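Local coordinates for phosphate-binding protein (Xanthomonas axonopodis pv. citri, PDB 5UB3) that probably serves as a periplasmic receptor of the phosphonate-binding type that works with a diguanylate cyclase, and is bound here to a chloride ion, at residues K22-Y27 / V60-E65; L5-I10 / K246-T251; H114-Q119 / I139-L144; S125-P130 / A156-V161; N166-V171 / P194-D199. All blocks are in the same frame, centred on the assembly; numbering follows the deposited sequence. Where two conformers were deposited one is given.

Contact 1: residues K22-Y27 / V60-E65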
# COMPACT_ATOMS: atom_id res chain seq x y z
N LYS A 22 15.36 -6.89 -6.21
CA LYS A 22 16.36 -7.87 -6.66
C LYS A 22 17.34 -8.24 -5.57
O LYS A 22 17.63 -9.43 -5.39
CB LYS A 22 17.12 -7.38 -7.90
CG LYS A 22 18.21 -8.36 -8.36
CD LYS A 22 17.58 -9.69 -8.77
CE LYS A 22 18.39 -10.52 -9.77
NZ LYS A 22 17.58 -11.70 -10.22
N PRO A 23 17.86 -7.25 -4.83
CA PRO A 23 18.80 -7.64 -3.75
C PRO A 23 18.26 -8.68 -2.76
O PRO A 23 18.95 -9.65 -2.45
CB PRO A 23 19.10 -6.32 -3.05
CG PRO A 23 18.88 -5.28 -4.10
CD PRO A 23 17.69 -5.77 -4.87
N LEU A 24 17.01 -8.52 -2.28
CA LEU A 24 16.49 -9.50 -1.31
C LEU A 24 16.20 -10.84 -1.99
O LEU A 24 16.42 -11.91 -1.38
CB LEU A 24 15.27 -8.97 -0.58
CG LEU A 24 14.67 -9.90 0.47
CD1 LEU A 24 15.71 -10.15 1.57
CD2 LEU A 24 13.36 -9.37 1.04
N LEU A 25 15.73 -10.79 -3.24
CA LEU A 25 15.50 -12.01 -4.03
C LEU A 25 16.81 -12.76 -4.17
O LEU A 25 16.84 -13.94 -3.97
CB LEU A 25 14.94 -11.70 -5.39
CG LEU A 25 14.58 -12.87 -6.28
CD1 LEU A 25 13.36 -13.64 -5.76
CD2 LEU A 25 14.40 -12.40 -7.71
N ASP A 26 17.90 -12.04 -4.46
CA ASP A 26 19.26 -12.65 -4.53
C ASP A 26 19.74 -13.22 -3.22
O ASP A 26 20.41 -14.22 -3.23
CB ASP A 26 20.28 -11.70 -5.09
CG ASP A 26 20.03 -11.40 -6.57
OD1 ASP A 26 19.16 -12.03 -7.17
OD2 ASP A 26 20.69 -10.54 -7.12
N TYR A 27 19.34 -12.63 -2.12
CA TYR A 27 19.57 -13.21 -0.80
C TYR A 27 18.70 -14.47 -0.55
O TYR A 27 19.18 -15.51 -0.05
CB TYR A 27 19.35 -12.14 0.26
CG TYR A 27 19.46 -12.66 1.64
CD1 TYR A 27 18.35 -13.21 2.27
CD2 TYR A 27 20.69 -12.66 2.31
CE1 TYR A 27 18.44 -13.73 3.54
CE2 TYR A 27 20.78 -13.17 3.60
CZ TYR A 27 19.66 -13.70 4.20
OH TYR A 27 19.66 -14.22 5.46
N VAL A 60 3.54 -15.03 -10.45
CA VAL A 60 4.19 -14.43 -9.35
C VAL A 60 3.92 -15.28 -8.15
O VAL A 60 2.80 -15.72 -7.88
CB VAL A 60 3.64 -13.01 -9.13
CG1 VAL A 60 4.09 -12.41 -7.80
CG2 VAL A 60 4.08 -12.12 -10.31
N ASP A 61 4.96 -15.43 -7.35
CA ASP A 61 4.87 -16.24 -6.15
C ASP A 61 4.72 -15.48 -4.86
O ASP A 61 4.09 -15.97 -3.95
CB ASP A 61 6.07 -17.09 -6.03
CG ASP A 61 6.19 -18.08 -7.19
OD1 ASP A 61 5.26 -18.86 -7.39
OD2 ASP A 61 7.22 -18.04 -7.87
N TRP A 62 5.33 -14.31 -4.77
CA TRP A 62 5.54 -13.64 -3.52
C TRP A 62 5.54 -12.15 -3.81
O TRP A 62 6.19 -11.71 -4.75
CB TRP A 62 6.86 -14.13 -2.92
CG TRP A 62 7.50 -13.25 -1.89
CD1 TRP A 62 6.88 -12.49 -0.92
CD2 TRP A 62 8.89 -13.07 -1.70
NE1 TRP A 62 7.82 -11.81 -0.17
CE2 TRP A 62 9.06 -12.17 -0.60
CE3 TRP A 62 10.02 -13.59 -2.34
CZ2 TRP A 62 10.33 -11.72 -0.19
CZ3 TRP A 62 11.29 -13.16 -1.89
CH2 TRP A 62 11.42 -12.24 -0.84
N VAL A 63 4.72 -11.42 -3.08
CA VAL A 63 4.70 -9.97 -3.19
C VAL A 63 4.83 -9.37 -1.80
O VAL A 63 4.36 -9.96 -0.83
CB VAL A 63 3.46 -9.44 -3.88
CG1 VAL A 63 3.31 -9.96 -5.31
CG2 VAL A 63 2.23 -9.72 -3.03
N SER A 64 5.41 -8.17 -1.72
CA SER A 64 5.48 -7.46 -0.49
C SER A 64 4.69 -6.22 -0.76
O SER A 64 5.06 -5.50 -1.62
CB SER A 64 6.91 -7.08 -0.17
OG SER A 64 6.96 -6.49 1.13
N GLU A 65 3.59 -6.01 -0.04
CA GLU A 65 2.58 -4.93 -0.34
C GLU A 65 2.10 -4.29 0.92
O GLU A 65 2.17 -4.90 2.01
CB GLU A 65 1.34 -5.53 -0.96
CG GLU A 65 1.55 -6.09 -2.33
CD GLU A 65 1.87 -5.06 -3.37
OE1 GLU A 65 1.70 -3.88 -3.15
OE2 GLU A 65 2.31 -5.51 -4.45

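Contact 2: residues L5-I10 / K246-T251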
# COMPACT_ATOMS: atom_id res chain seq x y z
N LEU A 5 11.50 -18.91 -8.18
CA LEU A 5 10.74 -18.04 -7.24
C LEU A 5 10.60 -16.66 -7.85
O LEU A 5 11.57 -16.00 -8.15
CB LEU A 5 11.45 -17.92 -5.89
CG LEU A 5 10.77 -17.08 -4.83
CD1 LEU A 5 9.49 -17.79 -4.42
CD2 LEU A 5 11.66 -16.88 -3.61
N VAL A 6 9.37 -16.23 -8.04
CA VAL A 6 9.09 -14.94 -8.64
C VAL A 6 8.58 -13.94 -7.58
O VAL A 6 7.53 -14.16 -6.98
CB VAL A 6 8.05 -15.07 -9.79
CG1 VAL A 6 8.02 -13.76 -10.52
CG2 VAL A 6 8.47 -16.19 -10.74
N LEU A 7 9.31 -12.85 -7.40
CA LEU A 7 8.99 -11.83 -6.39
C LEU A 7 8.41 -10.68 -7.17
O LEU A 7 8.91 -10.31 -8.24
CB LEU A 7 10.22 -11.38 -5.64
CG LEU A 7 10.26 -10.08 -4.81
CD1 LEU A 7 9.28 -10.02 -3.66
CD2 LEU A 7 11.68 -9.90 -4.29
N GLY A 8 7.37 -10.09 -6.61
CA GLY A 8 6.77 -8.96 -7.29
C GLY A 8 6.24 -7.92 -6.34
O GLY A 8 6.38 -8.02 -5.16
N ARG A 9 5.60 -6.92 -6.92
CA ARG A 9 4.76 -5.98 -6.24
C ARG A 9 3.97 -5.24 -7.32
O ARG A 9 4.32 -5.24 -8.50
CB ARG A 9 5.54 -4.93 -5.40
CG ARG A 9 6.46 -4.05 -6.23
CD ARG A 9 6.89 -2.83 -5.42
NE ARG A 9 5.82 -1.87 -5.28
CZ ARG A 9 5.94 -0.65 -4.75
NH1 ARG A 9 7.12 -0.24 -4.31
NH2 ARG A 9 4.89 0.15 -4.64
N ILE A 10 2.92 -4.59 -6.87
CA ILE A 10 2.20 -3.66 -7.69
C ILE A 10 3.05 -2.43 -7.78
O ILE A 10 3.49 -1.92 -6.76
CB ILE A 10 0.85 -3.30 -7.03
CG1 ILE A 10 -0.01 -4.59 -6.82
CG2 ILE A 10 0.12 -2.28 -7.88
CD1 ILE A 10 -1.16 -4.36 -5.87
N LYS A 246 17.34 -3.01 3.39
CA LYS A 246 17.26 -1.54 3.31
C LYS A 246 16.61 -1.15 1.99
O LYS A 246 15.66 -0.34 1.94
CB LYS A 246 18.67 -0.93 3.51
CG LYS A 246 18.85 0.57 3.22
CD LYS A 246 17.80 1.47 3.87
CE LYS A 246 18.02 1.64 5.38
NZ LYS A 246 19.10 2.60 5.74
N ARG A 247 17.07 -1.82 0.94
CA ARG A 247 16.57 -1.61 -0.41
C ARG A 247 15.08 -2.06 -0.56
O ARG A 247 14.31 -1.53 -1.37
CB ARG A 247 17.43 -2.45 -1.37
CG ARG A 247 18.93 -2.07 -1.45
CD ARG A 247 19.32 -0.93 -2.38
NE ARG A 247 18.27 -0.48 -3.28
CZ ARG A 247 18.35 0.60 -4.06
NH1 ARG A 247 17.31 0.93 -4.83
NH2 ARG A 247 19.46 1.34 -4.11
N PHE A 248 14.72 -3.08 0.23
CA PHE A 248 13.40 -3.66 0.23
C PHE A 248 12.45 -2.79 1.08
O PHE A 248 11.93 -3.25 2.08
CB PHE A 248 13.51 -5.10 0.75
CG PHE A 248 12.35 -5.99 0.43
CD1 PHE A 248 12.10 -6.38 -0.85
CD2 PHE A 248 11.56 -6.52 1.43
CE1 PHE A 248 11.07 -7.27 -1.13
CE2 PHE A 248 10.53 -7.41 1.16
CZ PHE A 248 10.27 -7.75 -0.13
N PHE A 249 12.20 -1.57 0.63
CA PHE A 249 11.25 -0.62 1.27
C PHE A 249 11.60 -0.38 2.72
O PHE A 249 10.72 -0.17 3.57
CB PHE A 249 9.86 -1.19 1.14
CG PHE A 249 9.62 -1.78 -0.21
CD1 PHE A 249 9.68 -0.96 -1.33
CD2 PHE A 249 9.47 -3.15 -0.38
CE1 PHE A 249 9.54 -1.49 -2.60
CE2 PHE A 249 9.29 -3.69 -1.64
CZ PHE A 249 9.32 -2.86 -2.76
N ASP A 250 12.90 -0.44 2.97
CA ASP A 250 13.47 -0.27 4.31
C ASP A 250 12.83 -1.21 5.27
O ASP A 250 12.32 -0.82 6.31
CB ASP A 250 13.37 1.18 4.75
CG ASP A 250 14.19 1.48 6.00
OD1 ASP A 250 15.18 0.82 6.31
OD2 ASP A 250 13.79 2.36 6.72
N THR A 251 12.82 -2.47 4.92
CA THR A 251 12.20 -3.47 5.82
C THR A 251 13.09 -3.68 7.04
O THR A 251 14.27 -3.90 6.91
CB THR A 251 11.91 -4.78 5.09
OG1 THR A 251 10.95 -4.51 4.04
CG2 THR A 251 11.41 -5.84 6.05

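Contact 3: residues H114-Q119 / I139-L144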
# COMPACT_ATOMS: atom_id res chain seq x y z
N HIS A 114 -16.32 19.76 -1.58
CA HIS A 114 -14.92 19.97 -1.90
C HIS A 114 -14.32 18.77 -2.58
O HIS A 114 -14.95 17.72 -2.68
CB HIS A 114 -14.16 20.30 -0.63
CG HIS A 114 -14.49 21.66 -0.12
ND1 HIS A 114 -15.34 21.86 0.94
CD2 HIS A 114 -14.16 22.89 -0.58
CE1 HIS A 114 -15.50 23.16 1.13
NE2 HIS A 114 -14.79 23.80 0.22
N THR A 115 -13.10 18.92 -3.04
CA THR A 115 -12.45 17.91 -3.82
C THR A 115 -11.28 17.30 -3.02
O THR A 115 -10.62 17.93 -2.23
CB THR A 115 -11.99 18.48 -5.18
OG1 THR A 115 -11.08 19.52 -4.94
CG2 THR A 115 -13.13 19.02 -5.94
N LEU A 116 -11.07 16.03 -3.28
CA LEU A 116 -10.05 15.25 -2.61
C LEU A 116 -9.14 14.61 -3.66
O LEU A 116 -9.63 13.97 -4.54
CB LEU A 116 -10.75 14.16 -1.84
CG LEU A 116 -9.92 13.07 -1.19
CD1 LEU A 116 -9.08 13.59 -0.03
CD2 LEU A 116 -10.88 12.04 -0.66
N ALA A 117 -7.83 14.72 -3.48
CA ALA A 117 -6.81 14.08 -4.27
C ALA A 117 -6.48 12.73 -3.69
O ALA A 117 -6.02 12.65 -2.56
CB ALA A 117 -5.52 14.93 -4.27
N LEU A 118 -6.69 11.69 -4.48
CA LEU A 118 -6.30 10.34 -4.14
C LEU A 118 -5.29 9.82 -5.10
O LEU A 118 -5.00 10.43 -6.13
CB LEU A 118 -7.54 9.49 -4.18
CG LEU A 118 -8.58 9.97 -3.17
CD1 LEU A 118 -9.79 9.05 -3.18
CD2 LEU A 118 -7.99 9.98 -1.78
N GLN A 119 -4.77 8.65 -4.81
CA GLN A 119 -3.69 8.14 -5.59
C GLN A 119 -4.06 7.24 -6.77
O GLN A 119 -4.03 7.69 -7.91
CB GLN A 119 -2.69 7.53 -4.67
CG GLN A 119 -1.91 8.61 -3.97
CD GLN A 119 -1.09 8.09 -2.83
OE1 GLN A 119 -0.27 7.15 -2.98
NE2 GLN A 119 -1.27 8.70 -1.66
N ILE A 139 -20.07 10.41 3.97
CA ILE A 139 -19.65 11.53 3.14
C ILE A 139 -19.56 10.99 1.70
O ILE A 139 -18.62 10.22 1.34
CB ILE A 139 -18.31 12.10 3.58
CG1 ILE A 139 -18.46 12.75 4.95
CG2 ILE A 139 -17.78 13.07 2.56
CD1 ILE A 139 -17.16 13.17 5.57
N ALA A 140 -20.51 11.38 0.87
CA ALA A 140 -20.50 10.95 -0.51
C ALA A 140 -19.28 11.54 -1.23
O ALA A 140 -18.86 12.68 -0.97
CB ALA A 140 -21.79 11.36 -1.19
N CYS A 141 -18.69 10.73 -2.08
CA CYS A 141 -17.50 11.15 -2.77
C CYS A 141 -17.48 10.57 -4.15
O CYS A 141 -17.06 9.44 -4.34
CB CYS A 141 -16.28 10.77 -1.95
SG CYS A 141 -14.79 11.69 -2.52
N ASP A 142 -17.97 11.36 -5.12
CA ASP A 142 -18.12 10.93 -6.46
C ASP A 142 -16.84 11.08 -7.21
O ASP A 142 -16.06 12.02 -6.94
CB ASP A 142 -19.19 11.77 -7.16
CG ASP A 142 -20.56 11.69 -6.46
OD1 ASP A 142 -21.04 10.57 -6.27
OD2 ASP A 142 -21.13 12.73 -6.15
N VAL A 143 -16.58 10.20 -8.17
CA VAL A 143 -15.38 10.38 -8.98
C VAL A 143 -15.54 11.63 -9.83
O VAL A 143 -16.59 11.84 -10.44
CB VAL A 143 -14.98 9.13 -9.79
CG1 VAL A 143 -15.95 8.82 -10.90
CG2 VAL A 143 -13.59 9.34 -10.38
N LEU A 144 -14.51 12.48 -9.84
CA LEU A 144 -14.49 13.62 -10.74
C LEU A 144 -13.59 13.35 -11.93
O LEU A 144 -12.56 12.72 -11.82
CB LEU A 144 -14.09 14.86 -10.01
CG LEU A 144 -14.97 15.22 -8.81
CD1 LEU A 144 -14.32 16.44 -8.12
CD2 LEU A 144 -16.42 15.49 -9.16

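Contact 4: residues S125-P130 / A156-V161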
# COMPACT_ATOMS: atom_id res chain seq x y z
N SER A 125 -3.15 3.81 1.84
CA SER A 125 -3.27 5.02 2.59
C SER A 125 -3.77 6.16 1.71
O SER A 125 -4.15 7.21 2.23
CB SER A 125 -1.93 5.39 3.22
OG SER A 125 -0.93 5.68 2.21
N GLY A 126 -3.69 5.98 0.39
CA GLY A 126 -4.04 7.05 -0.55
C GLY A 126 -5.28 6.77 -1.37
O GLY A 126 -5.62 7.57 -2.26
N TYR A 127 -5.98 5.69 -1.06
CA TYR A 127 -7.28 5.43 -1.68
C TYR A 127 -8.18 4.65 -0.77
O TYR A 127 -9.27 5.08 -0.39
CB TYR A 127 -7.13 4.69 -3.05
CG TYR A 127 -8.39 4.39 -3.71
CD1 TYR A 127 -9.11 5.39 -4.37
CD2 TYR A 127 -8.94 3.12 -3.67
CE1 TYR A 127 -10.30 5.11 -5.01
CE2 TYR A 127 -10.12 2.83 -4.29
CZ TYR A 127 -10.81 3.82 -4.94
OH TYR A 127 -11.99 3.52 -5.53
N LEU A 128 -7.73 3.48 -0.39
CA LEU A 128 -8.64 2.55 0.31
C LEU A 128 -9.00 3.12 1.62
O LEU A 128 -10.17 3.22 1.93
CB LEU A 128 -8.01 1.16 0.44
CG LEU A 128 -7.85 0.45 -0.90
CD1 LEU A 128 -6.85 -0.73 -0.83
CD2 LEU A 128 -9.14 0.03 -1.59
N LEU A 129 -8.02 3.46 2.44
CA LEU A 129 -8.31 4.02 3.78
C LEU A 129 -9.09 5.29 3.74
O LEU A 129 -10.09 5.39 4.44
CB LEU A 129 -7.08 4.19 4.65
CG LEU A 129 -6.33 2.88 4.94
CD1 LEU A 129 -5.21 3.18 5.94
CD2 LEU A 129 -7.25 1.80 5.49
N PRO A 130 -8.66 6.27 2.93
CA PRO A 130 -9.51 7.47 2.94
C PRO A 130 -10.94 7.23 2.42
O PRO A 130 -11.87 7.83 2.96
CB PRO A 130 -8.78 8.45 2.03
CG PRO A 130 -7.77 7.65 1.25
CD PRO A 130 -7.41 6.49 2.19
N ALA A 156 -18.69 15.34 -1.59
CA ALA A 156 -17.34 15.54 -2.03
C ALA A 156 -17.18 14.89 -3.42
O ALA A 156 -18.10 14.22 -3.98
CB ALA A 156 -16.38 14.92 -1.07
N GLY A 157 -16.00 15.10 -3.97
CA GLY A 157 -15.58 14.44 -5.17
C GLY A 157 -14.09 14.18 -5.09
O GLY A 157 -13.34 14.93 -4.40
N TYR A 158 -13.65 13.15 -5.78
CA TYR A 158 -12.23 12.83 -5.77
C TYR A 158 -11.65 12.83 -7.13
O TYR A 158 -12.35 12.54 -8.12
CB TYR A 158 -11.92 11.53 -5.05
CG TYR A 158 -12.33 10.28 -5.74
CD1 TYR A 158 -13.60 9.84 -5.66
CD2 TYR A 158 -11.41 9.53 -6.47
CE1 TYR A 158 -13.99 8.69 -6.29
CE2 TYR A 158 -11.78 8.37 -7.08
CZ TYR A 158 -13.07 7.96 -6.99
OH TYR A 158 -13.50 6.82 -7.57
N LEU A 159 -10.38 13.17 -7.17
CA LEU A 159 -9.58 13.12 -8.36
C LEU A 159 -8.36 12.23 -8.13
O LEU A 159 -7.60 12.45 -7.17
CB LEU A 159 -9.11 14.51 -8.70
CG LEU A 159 -10.22 15.41 -9.16
CD1 LEU A 159 -9.84 16.85 -8.96
CD2 LEU A 159 -10.49 15.10 -10.61
N MET A 160 -8.14 11.31 -9.04
CA MET A 160 -6.94 10.46 -9.00
C MET A 160 -5.82 11.22 -9.67
O MET A 160 -5.90 11.51 -10.85
CB MET A 160 -7.15 9.16 -9.74
CG MET A 160 -8.39 8.42 -9.27
SD MET A 160 -8.18 7.78 -7.60
CE MET A 160 -8.15 6.05 -8.08
N VAL A 161 -4.77 11.50 -8.91
CA VAL A 161 -3.59 12.20 -9.41
C VAL A 161 -2.32 11.29 -9.52
O VAL A 161 -1.25 11.76 -9.89
CB VAL A 161 -3.34 13.45 -8.58
CG1 VAL A 161 -4.59 14.33 -8.53
CG2 VAL A 161 -2.89 13.13 -7.17

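Contact 5: residues N166-V171 / P194-D199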
# COMPACT_ATOMS: atom_id res chain seq x y z
N ASN A 166 2.11 14.22 -6.29
CA ASN A 166 0.97 14.91 -6.92
C ASN A 166 -0.17 15.24 -5.95
O ASN A 166 -0.74 16.31 -6.01
CB ASN A 166 0.46 14.12 -8.12
CG ASN A 166 1.35 14.28 -9.37
OD1 ASN A 166 2.35 14.99 -9.38
ND2 ASN A 166 0.94 13.62 -10.42
N VAL A 167 -0.49 14.34 -5.05
CA VAL A 167 -1.49 14.68 -4.03
C VAL A 167 -1.05 15.96 -3.32
O VAL A 167 -1.80 16.90 -3.18
CB VAL A 167 -1.63 13.55 -3.02
CG1 VAL A 167 -2.54 13.95 -1.90
CG2 VAL A 167 -2.18 12.30 -3.69
N ALA A 168 0.19 15.98 -2.84
CA ALA A 168 0.68 17.13 -2.11
C ALA A 168 0.68 18.36 -3.05
O ALA A 168 0.16 19.40 -2.72
CB ALA A 168 2.06 16.84 -1.56
N ALA A 169 1.19 18.18 -4.26
CA ALA A 169 1.29 19.29 -5.22
C ALA A 169 -0.01 19.90 -5.66
O ALA A 169 -0.13 21.11 -5.73
CB ALA A 169 2.10 18.85 -6.43
N PHE A 170 -1.02 19.06 -5.94
CA PHE A 170 -2.34 19.57 -6.35
C PHE A 170 -3.02 20.34 -5.27
O PHE A 170 -3.70 21.30 -5.54
CB PHE A 170 -3.31 18.46 -6.81
CG PHE A 170 -3.12 18.05 -8.23
CD1 PHE A 170 -2.01 17.36 -8.62
CD2 PHE A 170 -4.08 18.34 -9.17
CE1 PHE A 170 -1.84 16.99 -9.93
CE2 PHE A 170 -3.93 17.96 -10.49
CZ PHE A 170 -2.81 17.29 -10.87
N VAL A 171 -2.88 19.89 -4.03
CA VAL A 171 -3.48 20.61 -2.91
C VAL A 171 -2.68 21.90 -2.68
O VAL A 171 -3.28 22.97 -2.39
CB VAL A 171 -3.56 19.78 -1.62
CG1 VAL A 171 -4.25 20.57 -0.51
CG2 VAL A 171 -4.36 18.56 -1.91
N PRO A 194 8.97 19.89 2.10
CA PRO A 194 8.84 20.91 3.12
C PRO A 194 8.19 22.21 2.62
O PRO A 194 7.30 22.72 3.29
CB PRO A 194 10.29 21.13 3.56
CG PRO A 194 10.87 19.76 3.42
CD PRO A 194 10.24 19.15 2.20
N VAL A 195 8.59 22.70 1.44
CA VAL A 195 7.99 23.90 0.84
C VAL A 195 6.46 23.80 0.76
O VAL A 195 5.79 24.79 0.93
CB VAL A 195 8.61 24.24 -0.55
CG1 VAL A 195 8.36 23.15 -1.59
CG2 VAL A 195 8.08 25.55 -1.09
N PHE A 196 5.90 22.61 0.50
CA PHE A 196 4.46 22.40 0.52
C PHE A 196 3.91 22.18 1.89
O PHE A 196 2.89 22.75 2.22
CB PHE A 196 3.94 21.24 -0.40
CG PHE A 196 4.31 21.36 -1.86
CD1 PHE A 196 4.66 22.58 -2.45
CD2 PHE A 196 4.27 20.22 -2.66
CE1 PHE A 196 5.02 22.62 -3.78
CE2 PHE A 196 4.61 20.27 -4.00
CZ PHE A 196 4.98 21.46 -4.56
N LYS A 197 4.58 21.32 2.66
CA LYS A 197 4.11 20.91 3.98
C LYS A 197 3.82 22.06 4.93
O LYS A 197 2.86 22.03 5.69
CB LYS A 197 5.18 20.00 4.62
CG LYS A 197 4.76 19.41 5.95
CD LYS A 197 5.89 18.58 6.53
CE LYS A 197 5.32 17.78 7.66
NZ LYS A 197 6.35 17.13 8.47
N ARG A 198 4.67 23.07 4.89
CA ARG A 198 4.52 24.23 5.78
C ARG A 198 3.22 24.98 5.51
O ARG A 198 2.73 25.64 6.40
CB ARG A 198 5.71 25.18 5.65
CG ARG A 198 5.76 25.92 4.34
CD ARG A 198 7.16 26.45 4.12
NE ARG A 198 7.23 27.42 3.03
CZ ARG A 198 8.37 27.87 2.51
NH1 ARG A 198 9.55 27.43 2.96
NH2 ARG A 198 8.36 28.73 1.51
N ASP A 199 2.66 24.85 4.31
CA ASP A 199 1.36 25.48 4.01
C ASP A 199 0.13 24.64 4.30
O ASP A 199 -0.99 25.07 4.02
CB ASP A 199 1.37 26.00 2.59
CG ASP A 199 2.35 27.19 2.40
OD1 ASP A 199 2.54 28.01 3.29
OD2 ASP A 199 2.93 27.27 1.33

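Contact 1: residues K22-Y27 / V60-E65
Trp-62 reaches from strand 62-66 to the flank of helix 14-28 and meets Leu-24 and Leu-25 there, a helix-on-sheet contact inside one alpha/beta lobe of the periplasmic binding protein fold. The backbones are far apart, with 10.1 Å between the CA atoms of Leu-25 and Trp-62, and the large indole spans most of that gap. Its CG lies anti to the backbone N (chi1 160°), which sends the six-membered ring out toward the helix, and that ring does all the touching. Leu-25 brings its CD1 methyl to 4.4 Å from Trp-62 CZ3, a looser approach that is oblique to the ring plane. Although the CB of Leu-25 does not point at the strand, the end of its side chain comes closer. Leu-5 and Leu-7 of the adjacent strand 4-8 and Leu-228 and Leu-232 of helix 222-235 also touch Trp-62, which is buried. Its one polar side-chain atom, NE1, is satisfied by a hydrogen bond to Glu-214 OE1, and this bond probably helps to fix the rotation of the ring. Leu-24 comes in at about a right angle to the indole and meets its edge near the ring plane: one methyl, CD2, lies 3.9 Å from Trp-62 CH2 and 4.0 Å from Trp-62 CZ2.

Contact 2: residues L5-I10 / K246-T251
Arg-9 and Phe-249 extend toward each other from opposite directions, and Arg-9 NH1 comes within 3.2 Å of Phe-249 CE1. The guanidinium and ring planes stand 78° apart, and NH1 approaches the ring obliquely, while the aliphatic part of the arginine packs as well, its CD 3.6 Å from Phe-249 CZ. Deeper in, Leu-7 CD1 meets the edge of the Phe-248 ring, 4.1 Å from Phe-248 CE1, and CD2 stands little farther from the same atom. The contact sets the end of strand 4-8, in the sheet of an alpha/beta lobe of the binding protein fold, against the turn that leaves helix 242-247. Phe-248 is the centre of an inverse gamma turn there, and CE2 of Phe-249 lies 3.9 Å above one face of its ring, toward the rim. Thr-251 OG1 gives a short bond of 2.5 Å to Phe-248 O, almost in line with the C=O. Arg-9 NE donates to Ile-10 O at 2.8 Å from above the carbonyl plane, and a bend at chi3 (-74°) folds the guanidinium back there.

Contact 3: residues H114-Q119 / I139-L144
Thr-115 and Leu-144 make the tighter of two apolar contacts here: their side chains cross at about a right angle, and Thr-115 CG2 lies 3.6 Å from Leu-144 CD1. With chi1 at 60° the threonine turns this methyl anti to its carbonyl carbon. The second contact involves sulfur, Cys-141 SG resting 4.3 Å from Leu-116 CD2, and both of these side chains also touch Leu-134 of helix 124-136. Thr-115 and Leu-116 are successive residues of a strand, so the two contacts fall on opposite faces of the sheet. Strands 115-118 and 141-143 are not direct neighbours in this alpha/beta lobe; each pairs in parallel with strand 156-160, which runs between them. Hydrogen bonding accordingly runs through the intermediary: the backbones of His-114 and Leu-116 bond to Gly-157, and Leu-116 also to Leu-159, while on the other side Ala-156 bonds through its backbone to Ala-140 and Asp-142. Outside strand 156-160, Thr-115 N is held by the carboxylate oxygen OD2 of Asp-177.

Contact 4: residues S125-P130 / A156-V161
The rings of Tyr-127 and Tyr-158 meet without stacking: their planes are about 62° apart, and Tyr-158 CE2 sits at the edge of the Tyr-127 ring, 4.1 Å from Tyr-127 CE1. Met-160 touches both rings. Its SD lies at the edge of the Tyr-158 ring and in its plane. Against Tyr-127 the same sulfur makes a Met-aromatic contact, 5.1 Å from the ring centroid and 59° off the normal, hence oblique. The methyl reinforces this, Met-160 CE standing 3.9 Å from Tyr-127 CE1. Bends at chi2 and chi3 carry the thioether back toward the two aromatics, although the CB of Met-160 does not aim at the helix. The hydroxyls of Tyr-127 and Tyr-158 also approach, but at 4.2 Å from OH to OH they are too far apart for a hydrogen bond. The tyrosine of the helix gets there with its CG anti to the backbone N (chi1 179°), from a wider pi-type turn at 125-128. Leu-118 of the neighbouring strand 115-118 touches all three side chains, and Val-279 near the C-terminus touches Tyr-127. Helix 124-136 is thus seated by its first turns on the parallel strands 115-118 and 156-160, the helix-over-sheet layering expected of an alpha/beta lobe in a periplasmic binding protein.

Contact 5: residues N166-V171 / P194-D199
Phe-196 points its CB at helix 164-172, and with CG anti to the carbonyl carbon (chi1 -57°) the ring extends across to Ala-168 and Ala-169. One side of the ring does the touching. CD2 comes first, 4.2 Å from the CB of Ala-168 and 4.0 Å from the backbone N of Ala-169. Further out, CE2 lies 3.7 Å from the CA of Ala-169 and 3.8 Å from its CB. The ring therefore leans on backbone as well as methyls, obliquely, and the small alanines allow the helices to come close, with 7.0 Å between the CA atoms of Ala-168 and Phe-196. His-172, at the end of the same helix, stacks its ring with that of Phe-196, and its NE2 is hydrogen-bonded to Asp-199 OD2, which gives helix 164-172 a second tie to the 194-199 segment. Short helix 194-197 thus lies beside helix 164-172 just before the chain enters strand 200-205, while Val-167 and Val-171 of the longer helix pack on Phe-98 of strand 92-100.

Overall arrangement
The five contacts fall into two groups on the two lobes of a binding protein. Contacts 1 and 2, about 5 Å apart between centres, share the layer of neighbouring strands 4-8 and 62-66 and touch directly. Contacts 3 and 4 are about 6 Å apart between centres and interlock through strands 115-118, 141-143 and 156-160, their segments alternating along the chain. Contact 5 lies about 16 Å from contact 4 between centres and is joined to it by Val-161 and helix 164-172. Between the groups, contacts 1 and 3 are about 34 Å apart between centres. Contact 2 encloses all the others in sequence, so residues late in the chain complete the lobe that the N-terminus begins, consistent with a two-lobed, clefted receptor.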